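Local coordinates for AOC_like domain-containing protein (Frankia sp. Cc1.17, PDB 7DVI) that catalyses an exo-selective intermolecular Diels-Alder reaction, as one of the Diels-Alderases built on an allene oxide cyclase-like barrel, at residues Ala103-Asn106 with Asp107-Gly111; Val136-Pro139 with Asp140-Val143. One frame throughout, in Å; residues are numbered along the deposited sequence.

Contact 1. Residues Ala103-Asn106 with Asp107-Gly111; sequences ADFN and DVKNG. With EDO (1,2-ethanediol), chain L.
Val108 and Lys109 pack back against Phe105 within a single short helix, 105-109, that starts directly where strand 95-104 stops. Backbone bonds set the spacing: Val108 N donates to Asp104 O, Lys109 N to Phe105 O (3.0 Å, N-H...O angle 170°) and Asn110 N to Asn106 O. Asp104 caps the start of the helix, its OD1 taking the N-H of Asn106 at 2.9 Å from above the carboxylate plane. The same OD1 also accepts from Val82 N, so two N-H groups fix the carboxylate. Asp104 OD2 and Asp107 OD1 lie 4.2 Å apart as like charges, a repulsion probably offset by these N-H groups and the helix start.

The tight side is apolar. Val108 CG2 approaches Ala103 CB at 4.3 Å, while its CB comes obliquely to the Phe105 ring. With CG anti to the backbone N (chi1 -158°), that ring swings back to the Lys109 methylenes, where Phe105 CE2 lies 3.9 Å from Lys109 CD; its other neighbours include Val39, Pro44 and Thr84. Ala103 and Val108 both also touch Tyr86 and Val114, on the strands flanking 95-104.

The opposite character prevails around Asn106 and Asn110. A bend at chi3 (-66°) carries Lys109 NZ to Val41 O, its strongest partner, and to a water that accepts from Lys109 NZ at 2.7 Å and donates to Asn106 OD1. Asn110, exposed, holds a 1,2-ethanediol, probably from the crystallisation liquor, through ND2 to O1 (2.7 Å) and a longer bond from O2 to OD1.

Gly111, at positive phi, is the C' residue where Gly111 N bonds to Val108 O and Val112 N to Asp107 O: an N-capped helical turn closed by a Schellman motif, connecting two antiparallel barrel strands.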
loop_
_atom_site.group_PDB
_atom_site.type_symbol
_atom_site.label_atom_id
_atom_site.label_comp_id
_atom_site.label_asym_id
_atom_site.label_seq_id
_atom_site.Cartn_x
_atom_site.Cartn_y
_atom_site.Cartn_z
ATOM N N ALA A 103 4.661 -7.766 0.974
ATOM C CA ALA A 103 5.762 -8.313 1.776
ATOM C C ALA A 103 6.814 -8.939 0.819
ATOM O O ALA A 103 6.462 -9.515 -0.246
ATOM C CB ALA A 103 5.206 -9.327 2.742
ATOM N N ASP A 104 8.060 -8.797 1.199
ATOM C CA ASP A 104 9.186 -9.553 0.584
ATOM C C ASP A 104 9.141 -10.978 1.132
ATOM O O ASP A 104 9.327 -11.169 2.357
ATOM C CB ASP A 104 10.511 -8.847 0.854
ATOM C CG ASP A 104 11.723 -9.521 0.183
ATOM O OD1 ASP A 104 11.579 -10.645 -0.395
ATOM O OD2 ASP A 104 12.777 -8.907 0.227
ATOM N N PHE A 105 8.876 -11.962 0.289
ATOM C CA PHE A 105 8.845 -13.385 0.727
ATOM C C PHE A 105 10.178 -13.816 1.380
ATOM O O PHE A 105 10.149 -14.688 2.284
ATOM C CB PHE A 105 8.378 -14.271 -0.413
ATOM C CG PHE A 105 7.823 -15.593 0.020
ATOM C CD1 PHE A 105 6.619 -15.668 0.699
ATOM C CD2 PHE A 105 8.492 -16.770 -0.273
ATOM C CE1 PHE A 105 6.082 -16.891 1.069
ATOM C CE2 PHE A 105 7.958 -17.991 0.094
ATOM C CZ PHE A 105 6.766 -18.052 0.784
ATOM N N ASN A 106 11.277 -13.143 1.063
ATOM C CA ASN A 106 12.610 -13.422 1.661
ATOM C C ASN A 106 12.582 -12.986 3.117
ATOM O O ASN A 106 13.018 -13.792 3.961
ATOM C CB ASN A 106 13.736 -12.779 0.851
ATOM C CG ASN A 106 13.885 -13.450 -0.502
ATOM O OD1 ASN A 106 13.601 -14.631 -0.632
ATOM N ND2 ASN A 106 14.282 -12.700 -1.511
ATOM N N ASP A 107 12.007 -11.804 3.401
ATOM C CA ASP A 107 11.829 -11.267 4.770
ATOM C C ASP A 107 10.961 -12.247 5.549
ATOM O O ASP A 107 11.292 -12.602 6.704
ATOM C CB ASP A 107 11.208 -9.869 4.726
ATOM C CG ASP A 107 12.218 -8.773 4.486
ATOM O OD1 ASP A 107 13.404 -9.111 4.408
ATOM O OD2 ASP A 107 11.811 -7.596 4.426
ATOM N N VAL A 108 9.900 -12.737 4.913
ATOM C CA VAL A 108 9.002 -13.731 5.544
ATOM C C VAL A 108 9.834 -14.931 6.009
ATOM O O VAL A 108 9.815 -15.256 7.219
ATOM C CB VAL A 108 7.873 -14.171 4.607
ATOM C CG1 VAL A 108 7.057 -15.283 5.255
ATOM C CG2 VAL A 108 6.966 -13.002 4.220
ATOM N N LYS A 109 10.498 -15.596 5.070
ATOM C CA LYS A 109 11.267 -16.839 5.344
ATOM C C LYS A 109 12.364 -16.589 6.389
ATOM O O LYS A 109 12.606 -17.501 7.184
ATOM C CB LYS A 109 11.850 -17.371 4.043
ATOM C CG LYS A 109 10.784 -17.881 3.098
ATOM C CD LYS A 109 11.315 -18.653 1.929
ATOM C CE LYS A 109 12.133 -17.836 0.968
ATOM N NZ LYS A 109 12.780 -18.718 -0.037
ATOM N N ASN A 110 12.996 -15.417 6.382
ATOM C CA ASN A 110 14.137 -15.083 7.271
ATOM C C ASN A 110 13.676 -14.564 8.645
ATOM O O ASN A 110 14.544 -14.007 9.353
ATOM C CB ASN A 110 15.059 -14.065 6.600
ATOM C CG ASN A 110 15.784 -14.632 5.391
ATOM O OD1 ASN A 110 16.171 -13.887 4.484
ATOM N ND2 ASN A 110 15.905 -15.948 5.331
ATOM N N GLY A 111 12.384 -14.670 9.022
ATOM C CA GLY A 111 11.916 -14.193 10.343
ATOM C C GLY A 111 12.042 -12.681 10.528
ATOM O O GLY A 111 12.073 -12.195 11.687
HETATM C C1 EDO L . 15.435 -16.620 1.594
HETATM O O1 EDO L . 15.906 -16.980 2.879
HETATM C C2 EDO L . 16.485 -15.910 0.861
HETATM O O2 EDO L . 17.319 -15.187 1.747
HETATM O O HOH W 1 12.641 -16.593 -1.755
#

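Contact 2. Residues Val136-Pro139 with Asp140-Val143; sequences VIEP and DQPV
The chain reverses between Val136-Pro139 and Asp140-Val143 through a type II beta turn from Glu138 to Gln141. Pro139 and Asp140 occupy its central positions, Asp140 at positive phi (59°), and Gln141 N donates to Glu138 O at 3.1 Å. Further from the turn, a water accepts from Ile137 N at 2.8 Å and donates to Pro142 O at 2.6 Å, bridging the two arms, although other oxygens compete for its protons.

At the two ends of the turn, the Glu138 and Gln141 side chains run side by side in the same direction. Their aliphatic parts do the touching: Glu138 CB and Gln141 CG are modelled 3.1 Å apart, too short for relaxed packing and of doubtful precision, and the carboxylate and amide planes stand 38° apart. At the base of the loop, Val143 CG2 reaches over the Val136 backbone, 3.8 Å from Val136 CA, and meets Val136 CG2 at 4.0 Å.

Much of the loop is exposed, but its second arm is held by the barrel. Pro142 packs on Trp29 and Pro31, and Val143 pairs through its backbone with Glu30, all on strand 22-37, as the connection from strand 129-135 passes into strand 143-150.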
loop_
_atom_site.group_PDB
_atom_site.type_symbol
_atom_site.label_atom_id
_atom_site.label_comp_id
_atom_site.label_asym_id
_atom_site.label_seq_id
_atom_site.Cartn_x
_atom_site.Cartn_y
_atom_site.Cartn_z
ATOM N N VAL A 136 7.772 -14.740 11.249
ATOM C CA VAL A 136 7.985 -16.181 11.508
ATOM C C VAL A 136 9.005 -16.292 12.643
ATOM O O VAL A 136 10.058 -15.577 12.597
ATOM C CB VAL A 136 8.429 -16.874 10.217
ATOM C CG1 VAL A 136 8.760 -18.340 10.468
ATOM C CG2 VAL A 136 7.343 -16.696 9.153
ATOM N N ILE A 137 8.684 -17.082 13.664
ATOM C CA ILE A 137 9.665 -17.431 14.740
ATOM C C ILE A 137 10.341 -18.737 14.309
ATOM O O ILE A 137 11.543 -18.795 14.265
ATOM C CB ILE A 137 8.983 -17.500 16.124
ATOM C CG1 ILE A 137 8.225 -16.206 16.441
ATOM C CG2 ILE A 137 9.998 -17.819 17.213
ATOM C CD1 ILE A 137 9.076 -14.953 16.310
ATOM N N GLU A 138 9.564 -19.684 13.828
ATOM C CA GLU A 138 10.009 -21.064 13.620
ATOM C C GLU A 138 9.163 -21.596 12.484
ATOM O O GLU A 138 7.948 -21.493 12.556
ATOM C CB GLU A 138 9.780 -21.811 14.938
ATOM C CG GLU A 138 10.724 -22.955 15.168
ATOM C CD GLU A 138 12.143 -22.446 15.070
ATOM O OE1 GLU A 138 12.750 -22.640 14.007
ATOM O OE2 GLU A 138 12.607 -21.799 16.029
ATOM N N PRO A 139 9.745 -22.185 11.421
ATOM C CA PRO A 139 8.932 -22.759 10.351
ATOM C C PRO A 139 7.853 -23.698 10.910
ATOM O O PRO A 139 8.143 -24.399 11.851
ATOM C CB PRO A 139 9.988 -23.503 9.518
ATOM C CG PRO A 139 11.250 -22.692 9.730
ATOM C CD PRO A 139 11.189 -22.318 11.189
ATOM N N ASP A 140 6.631 -23.616 10.372
ATOM C CA ASP A 140 5.451 -24.464 10.692
ATOM C C ASP A 140 5.074 -24.378 12.173
ATOM O O ASP A 140 4.352 -25.281 12.617
ATOM C CB ASP A 140 5.697 -25.919 10.289
ATOM C CG ASP A 140 6.465 -26.038 8.988
ATOM O OD1 ASP A 140 6.447 -25.069 8.220
ATOM O OD2 ASP A 140 7.105 -27.076 8.772
ATOM N N GLN A 141 5.538 -23.337 12.877
ATOM C CA GLN A 141 5.146 -22.931 14.255
ATOM C C GLN A 141 4.362 -21.628 14.205
ATOM O O GLN A 141 4.631 -20.755 13.384
ATOM C CB GLN A 141 6.350 -22.572 15.132
ATOM C CG GLN A 141 7.366 -23.693 15.297
ATOM C CD GLN A 141 6.630 -24.953 15.646
ATOM O OE1 GLN A 141 6.070 -25.073 16.734
ATOM N NE2 GLN A 141 6.562 -25.852 14.682
ATOM N N PRO A 142 3.463 -21.379 15.164
ATOM C CA PRO A 142 2.738 -20.118 15.184
ATOM C C PRO A 142 3.621 -18.880 15.030
ATOM O O PRO A 142 4.710 -18.736 15.560
ATOM C CB PRO A 142 2.092 -20.122 16.564
ATOM C CG PRO A 142 1.882 -21.601 16.853
ATOM C CD PRO A 142 3.114 -22.268 16.285
ATOM N N VAL A 143 3.058 -17.913 14.338
ATOM C CA VAL A 143 3.737 -16.632 14.040
ATOM C C VAL A 143 3.475 -15.648 15.197
ATOM O O VAL A 143 2.594 -15.858 15.975
ATOM C CB VAL A 143 3.145 -16.304 12.656
ATOM C CG1 VAL A 143 2.188 -15.139 12.607
ATOM C CG2 VAL A 143 4.168 -16.337 11.564
HETATM O O HOH W 2 6.667 -18.963 13.809
#

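Both contacts are local and serve two strand connections of one antiparallel barrel, with another between them: contact 1 joins strand 95-104 to strand 114-121, contact 2 joins strand 129-135 to strand 143-150. Contact 1 is partly buried, with three of its residues buried (Ala103, Phe105 and Val108) and a regular helical bond pattern; contact 2 lies at the surface, has no buried residue, and relies on one turn bond and a bridging water. Their neighbours differ: strands 82-92 and 114-121 and nearby loop residues for the first, strand 22-37 for the second. The two meet directly where Val108 O lies 3.5 Å from Val136 CG2, a packing contact, with centres about 12 Å apart.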